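Local coordinates for 30-kDa cleavage and polyadenylation specificity factor 30 (Arabidopsis thaliana, PDB 5ZUU), which binds m6A-modified RNA through its YTH domain and, within the CPSF complex, mediates poly(A) site selection during pre-mRNA 3'-end formation, at residues T41-N45 with R135-E139; L49-D54 with M77-I81; K117-L121 with Q147-L151; R69-G73 with L110-F115. All blocks are in the same frame, centred on the assembly; numbering follows the deposited sequence.

Contact 1. Residues T41-N45 with R135-E139; sequences TQRSN and RDCQE. With nucleotides of chain F.
Gln42 lays its carboxamide beside the carboxylate of Asp136, the two planes only 10° apart, and NE2 donates to Asp136 OD2 over 3.0 Å in a nearly straight bond. OD2 lies in the plane of the Gln42 amide and is met on its anti lone pair, the one facing away from OD1. A long, extended glutamine suits this place because its donor spans the gap from the loop at 41-45. The same oxygen has Thr41 OG1 at 3.0 Å and Asn45 ND2 at 3.1 Å, the amide of Asn45 turned 77° from the carboxylate. Asp136 is buried, and three polar side chains come near this one oxygen. It points into this cluster because its CG stands anti to the backbone N (chi1 -174°), beside the carbonyl carbon. Its OD1 accepts from Lys23 N of strand 17-24 and from a water, at 2.6 Å, that also bridges to Thr41 OG1. Cys137 packs alongside Asn45, its CB 3.8 Å from Asn45 CG. An alanine in place of Asp136 would remove both carboxylate oxygens and is likely to leave the Gln42 amide and Lys23 N without their acceptor, freeing Gln42 to turn. The backbone also holds the RNA: Asp136 N, in a type II turn from Arg135 to Gln138, donates to OP2 of C6 of chain F at 2.9 Å. Over the cytosine ring of that nucleotide lies a face of the Arg135 guanidinium. Gln42 and Asp136 further pack on a modified residue of the bound chain, consistent with the m6A-recognition site of a YTH domain.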
# COMPACT_ATOMS: atom_id res chain seq x y z
N THR A 41 5.80 -8.11 -5.13
CA THR A 41 4.63 -8.34 -5.99
C THR A 41 4.89 -9.47 -6.97
O THR A 41 5.95 -10.10 -6.96
CB THR A 41 4.15 -7.02 -6.67
OG1 THR A 41 2.88 -7.25 -7.29
CG2 THR A 41 5.14 -6.47 -7.71
N GLN A 42 3.90 -9.76 -7.80
CA GLN A 42 4.05 -10.75 -8.86
C GLN A 42 5.11 -10.26 -9.81
O GLN A 42 5.21 -9.06 -10.03
CB GLN A 42 2.77 -10.90 -9.66
CG GLN A 42 1.65 -11.44 -8.83
CD GLN A 42 0.36 -11.45 -9.58
OE1 GLN A 42 0.19 -12.31 -10.40
NE2 GLN A 42 -0.57 -10.48 -9.33
N ARG A 43 5.89 -11.19 -10.38
CA ARG A 43 7.00 -10.83 -11.32
C ARG A 43 6.58 -9.97 -12.50
O ARG A 43 7.21 -8.99 -12.83
CB ARG A 43 7.73 -12.07 -11.78
CG ARG A 43 8.40 -12.76 -10.57
CD ARG A 43 9.43 -13.82 -10.93
NE ARG A 43 10.49 -13.16 -11.71
CZ ARG A 43 11.44 -13.79 -12.41
NH1 ARG A 43 11.52 -15.11 -12.43
NH2 ARG A 43 12.34 -13.07 -13.09
N SER A 44 5.45 -10.31 -13.07
CA SER A 44 4.89 -9.51 -14.15
C SER A 44 4.53 -8.09 -13.81
O SER A 44 4.22 -7.32 -14.73
CB SER A 44 3.59 -10.18 -14.63
OG SER A 44 2.66 -10.25 -13.55
N ASN A 45 4.48 -7.72 -12.53
CA ASN A 45 4.12 -6.36 -12.15
C ASN A 45 5.32 -5.47 -11.84
O ASN A 45 5.11 -4.25 -11.57
CB ASN A 45 3.17 -6.38 -10.92
CG ASN A 45 1.79 -6.88 -11.24
OD1 ASN A 45 1.24 -6.66 -12.34
ND2 ASN A 45 1.20 -7.57 -10.30
N ARG A 135 -7.54 -5.42 -9.89
CA ARG A 135 -6.54 -6.49 -9.77
C ARG A 135 -5.27 -5.93 -9.17
O ARG A 135 -5.10 -4.72 -9.04
CB ARG A 135 -6.29 -7.19 -11.13
CG ARG A 135 -7.47 -8.05 -11.59
CD ARG A 135 -7.11 -9.09 -12.66
NE ARG A 135 -8.03 -10.26 -12.93
CZ ARG A 135 -9.17 -10.13 -13.56
NH1 ARG A 135 -9.95 -11.14 -13.83
NH2 ARG A 135 -9.57 -8.93 -13.93
N ASP A 136 -4.34 -6.82 -8.83
CA ASP A 136 -3.07 -6.45 -8.23
C ASP A 136 -2.29 -5.51 -9.17
O ASP A 136 -2.10 -5.80 -10.35
CB ASP A 136 -2.30 -7.75 -7.92
CG ASP A 136 -0.99 -7.53 -7.14
OD1 ASP A 136 -0.95 -6.66 -6.23
OD2 ASP A 136 0.02 -8.23 -7.46
N CYS A 137 -1.85 -4.39 -8.62
CA CYS A 137 -1.11 -3.32 -9.28
C CYS A 137 -1.85 -2.60 -10.39
O CYS A 137 -1.26 -2.06 -11.29
CB CYS A 137 0.31 -3.77 -9.68
SG CYS A 137 1.35 -4.21 -8.25
N GLN A 138 -3.16 -2.63 -10.35
CA GLN A 138 -3.94 -1.75 -11.22
C GLN A 138 -3.72 -0.26 -10.82
O GLN A 138 -3.88 0.15 -9.65
CB GLN A 138 -5.41 -2.11 -11.11
CG GLN A 138 -6.36 -1.05 -11.64
CD GLN A 138 -6.32 -1.10 -13.13
OE1 GLN A 138 -6.73 -2.11 -13.70
NE2 GLN A 138 -5.73 -0.09 -13.75
N GLU A 139 -3.31 0.54 -11.78
CA GLU A 139 -3.13 1.98 -11.55
C GLU A 139 -4.49 2.69 -11.41
O GLU A 139 -5.43 2.39 -12.15
CB GLU A 139 -2.29 2.65 -12.67
CG GLU A 139 -1.82 4.04 -12.21
CD GLU A 139 -0.85 4.78 -13.07
OE1 GLU A 139 -0.48 5.93 -12.71
OE2 GLU A 139 -0.41 4.22 -14.08
P C F 6 -5.68 -10.56 -8.04
OP1 C F 6 -6.62 -11.44 -8.73
OP2 C F 6 -4.79 -9.68 -8.83
O5' C F 6 -6.50 -9.59 -7.05
C5' C F 6 -7.84 -9.92 -6.68
C4' C F 6 -8.80 -8.88 -7.21
O4' C F 6 -8.83 -8.93 -8.65
C3' C F 6 -10.26 -9.04 -6.78
O3' C F 6 -10.44 -8.45 -5.49
C2' C F 6 -10.97 -8.29 -7.88
O2' C F 6 -10.94 -6.89 -7.71
C1' C F 6 -10.16 -8.73 -9.10
N1 C F 6 -10.62 -9.98 -9.75
C2 C F 6 -11.82 -9.95 -10.47
O2 C F 6 -12.48 -8.90 -10.49
N3 C F 6 -12.22 -11.05 -11.14
C4 C F 6 -11.47 -12.15 -11.12
N4 C F 6 -11.91 -13.22 -11.77
C5 C F 6 -10.23 -12.22 -10.39
C6 C F 6 -9.85 -11.11 -9.74
O HOH W 1 1.32 -7.27 -5.03
O HOH W 2 -1.52 -4.86 -13.03

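Contact 2. Residues L49-D54 with M77-I81; sequences LNEAFD and MTSRI
Arg80 runs extended over the helix at 49-54, and each part of it finds a partner. Its CB lies against the Phe53 ring, 3.7 Å from CD2. CG comes next, 3.2 Å from Asn50 OD1, and CD passes close to Asp54 OD1. The tip then grips Asp54 side-on: NE donates to OD1 at 2.9 Å and NH1 to OD2 at 3.0 Å, both along syn lone pairs, with the carboxylate and guanidinium planes only 7° apart. The side chain of Asn50 stacks over one guanidinium face, with CB above its centre. This asparagine is also a backbone mimic: its OD1 accepts from Ile81 N (2.7 Å), with the donor in the carbonyl plane, and its ND2 donates to Ile81 O (2.9 Å). Phe53, its CG anti to the backbone N (chi1 -172°), reaches under the loop, one face beneath the Ser79-Arg80 peptide and its CD1 3.8 Å from Met77 CG. Met77 SD makes an oblique Met-aromatic contact with the same ring, and the methyl CE touches Leu49 CB. Buried Leu49, Met77 and Ile81 thus fit by shape, whereas the directional bonds of Asn50 and the exposed Asp54-Arg80 salt bridge set the position of loop 77-81 on helix 46-55.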
# COMPACT_ATOMS: atom_id res chain seq x y z
N LEU A 49 5.73 -1.11 -11.55
CA LEU A 49 6.01 -0.37 -10.35
C LEU A 49 7.33 0.37 -10.52
O LEU A 49 7.41 1.47 -10.02
CB LEU A 49 6.02 -1.22 -9.05
CG LEU A 49 4.68 -1.85 -8.74
CD1 LEU A 49 4.76 -2.58 -7.43
CD2 LEU A 49 3.52 -0.84 -8.71
N ASN A 50 8.32 -0.19 -11.22
CA ASN A 50 9.59 0.55 -11.36
C ASN A 50 9.42 1.77 -12.27
O ASN A 50 10.05 2.82 -12.06
CB ASN A 50 10.76 -0.35 -11.84
CG ASN A 50 11.44 -1.13 -10.71
OD1 ASN A 50 11.25 -0.82 -9.54
ND2 ASN A 50 12.20 -2.17 -11.07
N GLU A 51 8.57 1.65 -13.28
CA GLU A 51 8.32 2.76 -14.17
C GLU A 51 7.67 3.90 -13.36
O GLU A 51 7.96 5.06 -13.55
CB GLU A 51 7.43 2.29 -15.36
CG GLU A 51 7.24 3.27 -16.54
CD GLU A 51 6.15 4.36 -16.31
OE1 GLU A 51 6.19 5.43 -16.98
OE2 GLU A 51 5.25 4.19 -15.46
N ALA A 52 6.73 3.56 -12.50
CA ALA A 52 6.07 4.57 -11.64
C ALA A 52 7.11 5.15 -10.65
O ALA A 52 7.22 6.36 -10.53
CB ALA A 52 4.90 3.95 -10.92
N PHE A 53 7.90 4.28 -10.03
CA PHE A 53 8.88 4.73 -9.08
C PHE A 53 9.82 5.72 -9.71
O PHE A 53 10.12 6.72 -9.11
CB PHE A 53 9.68 3.56 -8.48
CG PHE A 53 10.58 3.96 -7.35
CD1 PHE A 53 10.10 4.05 -6.05
CD2 PHE A 53 11.95 4.21 -7.59
CE1 PHE A 53 10.96 4.42 -5.01
CE2 PHE A 53 12.82 4.57 -6.55
CZ PHE A 53 12.30 4.66 -5.26
N ASP A 54 10.25 5.49 -10.95
CA ASP A 54 11.17 6.41 -11.60
C ASP A 54 10.49 7.72 -12.01
O ASP A 54 11.17 8.73 -12.13
CB ASP A 54 11.78 5.78 -12.89
CG ASP A 54 12.64 4.58 -12.62
OD1 ASP A 54 13.00 4.28 -11.45
OD2 ASP A 54 12.87 3.87 -13.62
N MET A 77 5.97 3.40 -1.81
CA MET A 77 7.06 2.56 -2.32
C MET A 77 8.37 3.30 -2.06
O MET A 77 8.55 4.37 -2.56
CB MET A 77 6.85 2.35 -3.80
CG MET A 77 7.81 1.41 -4.47
SD MET A 77 7.39 1.24 -6.21
CE MET A 77 8.76 0.17 -6.73
N THR A 78 9.26 2.79 -1.24
CA THR A 78 10.49 3.55 -0.94
C THR A 78 11.76 3.00 -1.49
O THR A 78 12.78 3.62 -1.27
CB THR A 78 10.67 3.70 0.56
OG1 THR A 78 10.58 2.43 1.15
CG2 THR A 78 9.52 4.50 1.14
N SER A 79 11.75 1.87 -2.19
CA SER A 79 12.90 1.54 -3.01
C SER A 79 12.44 1.03 -4.37
O SER A 79 11.33 0.56 -4.53
CB SER A 79 13.84 0.53 -2.34
OG SER A 79 13.23 -0.74 -2.30
N ARG A 80 13.35 1.15 -5.33
CA ARG A 80 13.19 0.61 -6.67
C ARG A 80 13.32 -0.92 -6.58
O ARG A 80 14.06 -1.39 -5.78
CB ARG A 80 14.21 1.23 -7.60
CG ARG A 80 13.94 0.89 -9.07
CD ARG A 80 14.83 1.71 -9.94
NE ARG A 80 14.37 1.78 -11.33
CZ ARG A 80 14.60 0.87 -12.29
NH1 ARG A 80 14.16 1.13 -13.53
NH2 ARG A 80 15.23 -0.29 -12.07
N ILE A 81 12.52 -1.69 -7.28
CA ILE A 81 12.65 -3.15 -7.25
C ILE A 81 13.94 -3.57 -8.00
O ILE A 81 14.17 -3.18 -9.15
CB ILE A 81 11.45 -3.86 -7.89
CG1 ILE A 81 10.09 -3.46 -7.22
CG2 ILE A 81 11.65 -5.36 -7.78
CD1 ILE A 81 8.82 -3.90 -7.97

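Contact 3. Residues K117-L121 with Q147-L151; sequences KTRNL and QLASL
Leu148 holds CG anti to the backbone N (chi1 -180°), and this swings its CD1 out to 3.7 Å from Thr118 CG2. In Thr118 the first torsion of 75° sets the methyl anti to the carbonyl carbon, so that CG2 faces the helix while OG1 turns back to Phe115 O. The contact lies in the YTH domain, a member of the PUA clan, where helix 142-154 rests on the loop between strands 103-114 and 122-123. A threonine suits the place: its hydroxyl is spent on the loop's own backbone, and its methyl joins an apolar cluster with Leu113 and Phe71 of the sheet. Leu121 brings CD1 over the backbone of the helix, 3.6 Å from Leu148 N and 3.8 Å from Leu148 CB. Branched leucines suit 121, 148 and 151 because their methyls can fill the space between loop and helix. Gln147 adds its CB, 3.9 Å from Leu121 CD1, while the amide end leads away. One turn on, Leu151 CD1 meets Thr118 CG2 at 4.1 Å and leans on the carbonyl of Lys117. That lysine sends its ammonium elsewhere, to a salt bridge with Glu155. The loop is kept compact by a type I turn in which Leu121 N donates to Thr118 O. Within the helix, Gln147 O takes two donors from the same face of its plane, Leu151 N and Ser150 OG, the hydroxyl lying 2.8 Å away.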
# COMPACT_ATOMS: atom_id res chain seq x y z
N LYS A 117 -18.23 2.09 1.23
CA LYS A 117 -17.88 3.50 1.30
C LYS A 117 -17.16 4.08 0.11
O LYS A 117 -17.11 5.27 -0.01
CB LYS A 117 -17.07 3.80 2.56
CG LYS A 117 -17.91 3.66 3.79
CD LYS A 117 -16.99 3.83 4.98
CE LYS A 117 -17.66 3.52 6.30
NZ LYS A 117 -16.53 3.37 7.27
N THR A 118 -16.64 3.24 -0.78
CA THR A 118 -16.02 3.64 -2.02
C THR A 118 -16.87 3.42 -3.23
O THR A 118 -16.38 3.52 -4.33
CB THR A 118 -14.69 2.88 -2.27
OG1 THR A 118 -14.96 1.54 -2.66
CG2 THR A 118 -13.87 2.84 -1.05
N ARG A 119 -18.15 3.16 -3.04
CA ARG A 119 -18.99 2.64 -4.12
C ARG A 119 -19.35 3.70 -5.17
O ARG A 119 -19.78 3.35 -6.25
CB ARG A 119 -20.26 1.98 -3.57
CG ARG A 119 -21.32 2.92 -2.95
CD ARG A 119 -22.46 2.07 -2.31
NE ARG A 119 -23.55 2.87 -1.77
CZ ARG A 119 -23.50 3.58 -0.64
NH1 ARG A 119 -22.39 3.68 0.12
NH2 ARG A 119 -24.56 4.24 -0.26
N ASN A 120 -19.16 4.99 -4.87
CA ASN A 120 -19.40 6.02 -5.89
C ASN A 120 -18.12 6.44 -6.61
O ASN A 120 -18.11 7.42 -7.36
CB ASN A 120 -20.18 7.18 -5.29
CG ASN A 120 -19.39 7.95 -4.27
OD1 ASN A 120 -18.44 7.37 -3.72
ND2 ASN A 120 -19.75 9.21 -4.00
N LEU A 121 -17.03 5.68 -6.44
CA LEU A 121 -15.76 6.03 -7.02
C LEU A 121 -15.42 5.02 -8.07
O LEU A 121 -15.28 3.85 -7.77
CB LEU A 121 -14.62 6.01 -5.98
CG LEU A 121 -14.00 7.24 -5.44
CD1 LEU A 121 -12.62 6.95 -4.83
CD2 LEU A 121 -13.83 8.23 -6.56
N GLN A 147 -8.69 10.72 -4.27
CA GLN A 147 -9.95 10.53 -3.60
C GLN A 147 -10.04 9.29 -2.78
O GLN A 147 -10.55 9.35 -1.67
CB GLN A 147 -11.15 10.56 -4.58
CG GLN A 147 -11.30 11.90 -5.28
CD GLN A 147 -11.44 13.06 -4.29
OE1 GLN A 147 -12.16 12.94 -3.30
NE2 GLN A 147 -10.74 14.17 -4.53
N LEU A 148 -9.56 8.15 -3.32
CA LEU A 148 -9.59 6.92 -2.59
C LEU A 148 -8.66 6.97 -1.39
O LEU A 148 -9.05 6.55 -0.32
CB LEU A 148 -9.23 5.76 -3.49
CG LEU A 148 -9.23 4.37 -2.86
CD1 LEU A 148 -10.57 4.07 -2.26
CD2 LEU A 148 -8.88 3.31 -3.91
N ALA A 149 -7.45 7.46 -1.55
CA ALA A 149 -6.57 7.63 -0.38
C ALA A 149 -7.22 8.59 0.66
O ALA A 149 -7.20 8.34 1.85
CB ALA A 149 -5.22 8.21 -0.79
N SER A 150 -7.83 9.67 0.21
CA SER A 150 -8.46 10.56 1.18
C SER A 150 -9.53 9.82 2.05
O SER A 150 -9.64 10.13 3.23
CB SER A 150 -8.98 11.83 0.50
OG SER A 150 -10.28 11.56 0.09
N LEU A 151 -10.24 8.83 1.50
CA LEU A 151 -11.21 8.06 2.28
C LEU A 151 -10.53 7.22 3.38
O LEU A 151 -11.11 6.98 4.47
CB LEU A 151 -12.05 7.12 1.41
CG LEU A 151 -12.94 7.83 0.41
CD1 LEU A 151 -13.58 6.86 -0.58
CD2 LEU A 151 -14.02 8.68 1.09

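Contact 4. Residues R69-G73 with L110-F115. With nucleotides of chain F.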
# COMPACT_ATOMS: atom_id res chain seq x y z
N ARG A 69 -13.50 -7.44 1.42
CA ARG A 69 -14.51 -6.38 1.15
C ARG A 69 -14.00 -5.00 1.66
O ARG A 69 -14.79 -4.08 1.94
CB ARG A 69 -15.90 -6.71 1.80
CG ARG A 69 -16.57 -7.96 1.31
CD ARG A 69 -17.81 -8.27 2.13
NE ARG A 69 -18.23 -9.65 1.93
CZ ARG A 69 -19.02 -10.07 0.95
NH1 ARG A 69 -19.54 -9.23 0.06
NH2 ARG A 69 -19.29 -11.36 0.83
N HIS A 70 -12.69 -4.87 1.85
CA HIS A 70 -12.14 -3.65 2.44
C HIS A 70 -10.75 -3.31 1.79
O HIS A 70 -10.03 -4.23 1.27
CB HIS A 70 -11.91 -3.81 3.98
CG HIS A 70 -13.16 -3.79 4.80
ND1 HIS A 70 -14.02 -4.87 4.89
CD2 HIS A 70 -13.66 -2.84 5.62
CE1 HIS A 70 -15.01 -4.57 5.72
NE2 HIS A 70 -14.82 -3.34 6.16
N PHE A 71 -10.39 -2.02 1.86
CA PHE A 71 -9.01 -1.57 1.77
C PHE A 71 -8.47 -1.48 3.17
O PHE A 71 -9.21 -1.05 4.04
CB PHE A 71 -8.90 -0.22 1.07
CG PHE A 71 -9.35 -0.24 -0.37
CD1 PHE A 71 -8.50 -0.69 -1.39
CD2 PHE A 71 -10.66 0.17 -0.72
CE1 PHE A 71 -8.94 -0.72 -2.72
CE2 PHE A 71 -11.11 0.14 -2.06
CZ PHE A 71 -10.25 -0.30 -3.05
N GLN A 72 -7.18 -1.81 3.36
CA GLN A 72 -6.54 -1.83 4.66
C GLN A 72 -5.51 -0.71 4.87
O GLN A 72 -4.91 -0.57 5.97
CB GLN A 72 -5.84 -3.16 4.88
CG GLN A 72 -6.71 -4.31 5.26
CD GLN A 72 -7.48 -4.94 4.09
OE1 GLN A 72 -6.98 -5.01 2.99
NE2 GLN A 72 -8.68 -5.38 4.35
N GLY A 73 -5.23 0.10 3.87
CA GLY A 73 -4.26 1.20 4.07
C GLY A 73 -3.49 1.55 2.84
O GLY A 73 -3.82 1.03 1.74
N LEU A 110 -2.93 2.92 8.15
CA LEU A 110 -3.55 1.62 8.28
C LEU A 110 -4.93 1.71 8.92
O LEU A 110 -5.08 2.38 9.95
CB LEU A 110 -2.62 0.78 9.17
CG LEU A 110 -1.44 0.33 8.32
CD1 LEU A 110 -0.15 0.11 9.15
CD2 LEU A 110 -1.83 -0.88 7.46
N CYS A 111 -5.91 1.07 8.32
CA CYS A 111 -7.31 1.27 8.70
C CYS A 111 -8.17 0.19 8.04
O CYS A 111 -7.59 -0.69 7.47
CB CYS A 111 -7.74 2.65 8.23
SG CYS A 111 -7.80 2.83 6.40
N GLU A 112 -9.49 0.16 8.18
CA GLU A 112 -10.34 -0.75 7.43
C GLU A 112 -11.38 0.06 6.70
O GLU A 112 -12.33 0.57 7.32
CB GLU A 112 -11.05 -1.79 8.32
CG GLU A 112 -10.17 -2.87 8.94
CD GLU A 112 -9.63 -3.93 7.92
OE1 GLU A 112 -10.22 -4.15 6.82
OE2 GLU A 112 -8.62 -4.59 8.25
N LEU A 113 -11.19 0.23 5.40
CA LEU A 113 -12.08 1.05 4.63
C LEU A 113 -12.98 0.13 3.80
O LEU A 113 -12.55 -0.56 2.87
CB LEU A 113 -11.30 1.98 3.73
CG LEU A 113 -12.14 2.82 2.75
CD1 LEU A 113 -12.94 3.86 3.51
CD2 LEU A 113 -11.22 3.52 1.76
N SER A 114 -14.23 0.07 4.19
CA SER A 114 -15.21 -0.75 3.49
C SER A 114 -15.43 -0.30 2.05
O SER A 114 -15.45 0.90 1.76
CB SER A 114 -16.56 -0.62 4.24
OG SER A 114 -17.58 -1.15 3.45
N PHE A 115 -15.61 -1.26 1.16
CA PHE A 115 -15.90 -1.03 -0.26
C PHE A 115 -17.25 -0.28 -0.44
O PHE A 115 -17.43 0.45 -1.42
CB PHE A 115 -15.97 -2.36 -1.07
CG PHE A 115 -14.63 -3.09 -1.28
CD1 PHE A 115 -13.41 -2.48 -1.12
CD2 PHE A 115 -14.63 -4.44 -1.70
CE1 PHE A 115 -12.22 -3.18 -1.30
CE2 PHE A 115 -13.42 -5.12 -1.89
CZ PHE A 115 -12.23 -4.48 -1.71
P A F 8 -16.91 -7.79 -3.09
OP1 A F 8 -17.34 -6.64 -2.22
OP2 A F 8 -15.95 -8.80 -2.57
O5' A F 8 -18.34 -8.26 -3.56
C5' A F 8 -18.52 -9.56 -3.90
C4' A F 8 -19.70 -9.66 -4.82
O4' A F 8 -19.20 -9.84 -6.17
C3' A F 8 -20.51 -10.90 -4.48
O3' A F 8 -21.61 -10.53 -3.67
C2' A F 8 -20.72 -11.57 -5.82
O2' A F 8 -21.80 -11.06 -6.60
C1' A F 8 -19.44 -11.17 -6.55
N9 A F 8 -18.24 -12.01 -6.35
C8 A F 8 -17.04 -11.81 -5.70
N7 A F 8 -16.18 -12.78 -5.85
C5 A F 8 -16.84 -13.69 -6.66
C6 A F 8 -16.47 -14.92 -7.20
N6 A F 8 -15.28 -15.49 -6.98
N1 A F 8 -17.37 -15.58 -7.96
C2 A F 8 -18.56 -15.01 -8.18
N3 A F 8 -19.03 -13.85 -7.74
C4 A F 8 -18.11 -13.22 -6.98
P G F 9 -21.95 -11.41 -2.44
OP1 G F 9 -23.20 -10.91 -1.84
OP2 G F 9 -20.74 -11.57 -1.61
O5' G F 9 -22.26 -12.80 -3.14
C5' G F 9 -22.36 -13.99 -2.36
C4' G F 9 -22.84 -15.08 -3.28
O4' G F 9 -22.06 -14.97 -4.50
C3' G F 9 -22.68 -16.51 -2.79
O3' G F 9 -23.86 -17.07 -2.18
C2' G F 9 -22.48 -17.26 -4.09
O2' G F 9 -23.88 -17.51 -4.38
C1' G F 9 -21.62 -16.25 -4.89
N9 G F 9 -20.16 -16.33 -4.75
C8 G F 9 -19.32 -15.50 -4.03
N7 G F 9 -18.06 -15.88 -4.08
C5 G F 9 -18.07 -17.00 -4.89
C6 G F 9 -17.02 -17.88 -5.28
O6 G F 9 -15.82 -17.80 -5.02
N1 G F 9 -17.48 -18.90 -6.10
C2 G F 9 -18.78 -19.07 -6.48
N2 G F 9 -19.02 -20.13 -7.26
N3 G F 9 -19.77 -18.30 -6.10
C4 G F 9 -19.35 -17.29 -5.32
O HOH W 3 -17.58 -3.49 1.98
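Phe115 sits in the densest part of the contact, one face laid beneath the Arg69-His70 peptide, with Arg69 C 3.4 Å above the ring plane. Its edge meets the face of Phe71 in a T-shaped pair, centroids 5.1 Å apart and planes at 67°. Between the strands, Phe71 N and Leu113 O bond, as do Leu113 N and Phe71 O (2.7 Å), while Phe115 N reaches Arg69 O. A beta bulge follows before Gly73, whose backbone angles call for glycine, and whose missing side chain avoids Leu110 CD2. Replacing Phe115 by an alanine would probably open a gap beside the Phe71 ring and uncover the Arg69-His70 peptide. Where helix 27-36 packs on Gln72 lies a polar pair: Gln72 NE2 donates to Glu112 OE1 at 3.2 Å, 22° out of the carboxylate plane, while Glu112 OE2 pairs with Arg27 and Gln72 OE1 accepts from Val65 N. The open side is at Arg69, whose extended chain carries NH1 and NH2 to OP2 of G9 of chain F, at 3.1 and 2.8 Å. Phe115 has OP1 of A8 of chain F near its edge, 3.5 Å from CD2. Antiparallel strands 70-77 and 103-114 thus form part of the central YTH sheet, with the phosphate contacts at one end belonging to its RNA-binding surface.

How the contacts relate
All four contacts lie within one YTH domain, built round a mixed sheet. Contact 4 joins two of its strands, 70-77 and 103-114, and contact 1 reaches its last strand, 138-140. Contacts 3 and 4 have centres about 10 Å apart and touch: Leu148, Leu151 and Thr118 pack on Phe71 and Leu113, seating helix 142-154 against the sheet. Contacts 1 and 2, about 12 Å apart, meet where Leu49 of helix 46-55 lies against Thr41 and Cys137. Along the chain contacts 2 and 4 cross each other, both nested inside the loop closed by contact 1; contact 3 opens after contact 4 closes and crosses contact 1. Contacts 1 and 4, centres about 19 Å apart, both hold the RNA.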